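T9SS C-terminal target domain-containing protein (PDB 5JVK) probably hydrolyses O-glycosidic bonds in carbohydrates as a family 39 glycoside hydrolase from a gut symbiont. Local coordinates at residues I188-T193 with L234-V239. Residues are numbered along the deposited sequence; the frame is centred on the assembly and turned at random.
Sequences IPFPTT and LPLLKV
L236 of helix 229-247 is met by two consecutive loop residues, F190 and P191, in a purely apolar contact with no hydrogen bond across it. The closest touch is from the pyrrolidine of P191, whose CG lies 3.7 Å from CD2 of L236 and 4.0 Å from CG of L236. F190 reaches the same leucine lower on its stem: ring atom CE2 comes to 4.0 Å from CB of L236, approaching obliquely. CG anti to the backbone N (chi1 -172°) carries the F190 ring to the helix, although the bond from CA to CB is not aimed at it. The two loop side chains also pack on each other, CD of P191 sitting 3.6 Å above the plane of the F190 ring, toward its rim. P189, just upstream, centres an inverse gamma turn closed by a weak hydrogen bond from F190 N to I188 O (2.8 Å). W221 joins the cluster, edge-to-face with F190 and touching P191, while L236 also rests against R197 of helix 194-211. In the (beta/alpha)8 barrel, the contact ties the loop after strand 168-174, just before T193 at the N-cap position of helix 194-211, to helix 229-247, which follows strand 217-220 and precedes strand 252-255.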
loop_
_atom_site.group_PDB
_atom_site.type_symbol
_atom_site.label_atom_id
_atom_site.label_comp_id
_atom_site.label_asym_id
_atom_site.label_seq_id
_atom_site.Cartn_x
_atom_site.Cartn_y
_atom_site.Cartn_z
ATOM N N ILE A 188 -2.829 -29.522 12.466
ATOM C CA ILE A 188 -2.316 -28.171 12.171
ATOM C C ILE A 188 -3.272 -27.087 12.685
ATOM O O ILE A 188 -4.442 -27.379 12.929
ATOM C CB ILE A 188 -2.093 -27.985 10.647
ATOM C CG1 ILE A 188 -3.342 -28.396 9.846
ATOM C CG2 ILE A 188 -0.886 -28.795 10.184
ATOM C CD1 ILE A 188 -3.238 -28.134 8.358
ATOM N N PRO A 189 -2.791 -25.829 12.838
ATOM C CA PRO A 189 -3.697 -24.736 13.235
ATOM C C PRO A 189 -4.543 -24.241 12.046
ATOM O O PRO A 189 -4.389 -23.111 11.573
ATOM C CB PRO A 189 -2.737 -23.667 13.775
ATOM C CG PRO A 189 -1.478 -23.884 13.010
ATOM C CD PRO A 189 -1.393 -25.362 12.727
ATOM N N PHE A 190 -5.445 -25.109 11.593
ATOM C CA PHE A 190 -6.230 -24.916 10.372
ATOM C C PHE A 190 -7.295 -26.021 10.346
ATOM O O PHE A 190 -6.958 -27.187 10.572
ATOM C CB PHE A 190 -5.320 -25.017 9.140
ATOM C CG PHE A 190 -5.989 -24.643 7.845
ATOM C CD1 PHE A 190 -5.982 -23.324 7.401
ATOM C CD2 PHE A 190 -6.606 -25.612 7.055
ATOM C CE1 PHE A 190 -6.588 -22.976 6.202
ATOM C CE2 PHE A 190 -7.214 -25.268 5.855
ATOM C CZ PHE A 190 -7.205 -23.948 5.428
ATOM N N PRO A 191 -8.574 -25.673 10.093
ATOM C CA PRO A 191 -9.648 -26.665 10.250
ATOM C C PRO A 191 -9.574 -27.824 9.250
ATOM O O PRO A 191 -9.725 -27.609 8.044
ATOM C CB PRO A 191 -10.923 -25.841 10.030
ATOM C CG PRO A 191 -10.492 -24.708 9.168
ATOM C CD PRO A 191 -9.101 -24.376 9.624
ATOM N N THR A 192 -9.328 -29.033 9.766
ATOM C CA THR A 192 -9.274 -30.259 8.955
ATOM C C THR A 192 -10.395 -31.280 9.243
ATOM O O THR A 192 -10.469 -32.301 8.555
ATOM C CB THR A 192 -7.901 -30.957 9.095
ATOM O OG1 THR A 192 -7.602 -31.177 10.478
ATOM C CG2 THR A 192 -6.804 -30.108 8.466
ATOM N N THR A 193 -11.259 -31.020 10.232
ATOM C CA THR A 193 -12.413 -31.896 10.506
ATOM C C THR A 193 -13.647 -31.408 9.753
ATOM O O THR A 193 -13.759 -30.222 9.440
ATOM C CB THR A 193 -12.755 -31.987 12.014
ATOM O OG1 THR A 193 -13.371 -30.773 12.463
ATOM C CG2 THR A 193 -11.507 -32.272 12.846
ATOM N N LEU A 234 -8.045 -27.070 0.110
ATOM C CA LEU A 234 -9.142 -27.263 -0.850
ATOM C C LEU A 234 -10.414 -27.893 -0.239
ATOM O O LEU A 234 -11.519 -27.483 -0.596
ATOM C CB LEU A 234 -8.661 -28.044 -2.088
ATOM C CG LEU A 234 -9.645 -28.285 -3.243
ATOM C CD1 LEU A 234 -10.322 -27.000 -3.703
ATOM C CD2 LEU A 234 -8.920 -28.940 -4.408
ATOM N N PRO A 235 -10.268 -28.881 0.673
ATOM C CA PRO A 235 -11.437 -29.360 1.421
ATOM C C PRO A 235 -12.192 -28.274 2.186
ATOM O O PRO A 235 -13.419 -28.215 2.101
ATOM C CB PRO A 235 -10.831 -30.373 2.392
ATOM C CG PRO A 235 -9.698 -30.954 1.628
ATOM C CD PRO A 235 -9.152 -29.843 0.770
ATOM N N LEU A 236 -11.464 -27.432 2.918
ATOM C CA LEU A 236 -12.063 -26.297 3.627
ATOM C C LEU A 236 -12.745 -25.348 2.640
ATOM O O LEU A 236 -13.867 -24.904 2.873
ATOM C CB LEU A 236 -10.997 -25.557 4.452
ATOM C CG LEU A 236 -11.355 -24.333 5.316
ATOM C CD1 LEU A 236 -11.524 -23.069 4.493
ATOM C CD2 LEU A 236 -12.597 -24.556 6.163
ATOM N N LEU A 237 -12.059 -25.059 1.538
ATOM C CA LEU A 237 -12.556 -24.154 0.500
ATOM C C LEU A 237 -13.833 -24.663 -0.187
ATOM O O LEU A 237 -14.720 -23.868 -0.510
ATOM C CB LEU A 237 -11.452 -23.920 -0.539
ATOM C CG LEU A 237 -11.638 -22.879 -1.644
ATOM C CD1 LEU A 237 -11.868 -21.491 -1.057
ATOM C CD2 LEU A 237 -10.431 -22.901 -2.582
ATOM N N LYS A 238 -13.920 -25.980 -0.400
ATOM C CA LYS A 238 -15.109 -26.608 -1.014
ATOM C C LYS A 238 -16.387 -26.482 -0.174
ATOM O O LYS A 238 -17.486 -26.529 -0.724
ATOM C CB LYS A 238 -14.846 -28.087 -1.341
ATOM C CG LYS A 238 -14.048 -28.295 -2.618
ATOM C CD LYS A 238 -13.689 -29.755 -2.843
ATOM C CE LYS A 238 -13.152 -29.971 -4.251
ATOM N NZ LYS A 238 -12.532 -31.310 -4.437
ATOM N N VAL A 239 -16.233 -26.341 1.144
ATOM C CA VAL A 239 -17.355 -26.084 2.053
ATOM C C VAL A 239 -17.631 -24.577 2.149
ATOM O O VAL A 239 -18.783 -24.156 2.052
ATOM C CB VAL A 239 -17.096 -26.671 3.466
ATOM C CG1 VAL A 239 -18.270 -26.397 4.404
ATOM C CG2 VAL A 239 -16.819 -28.169 3.380
#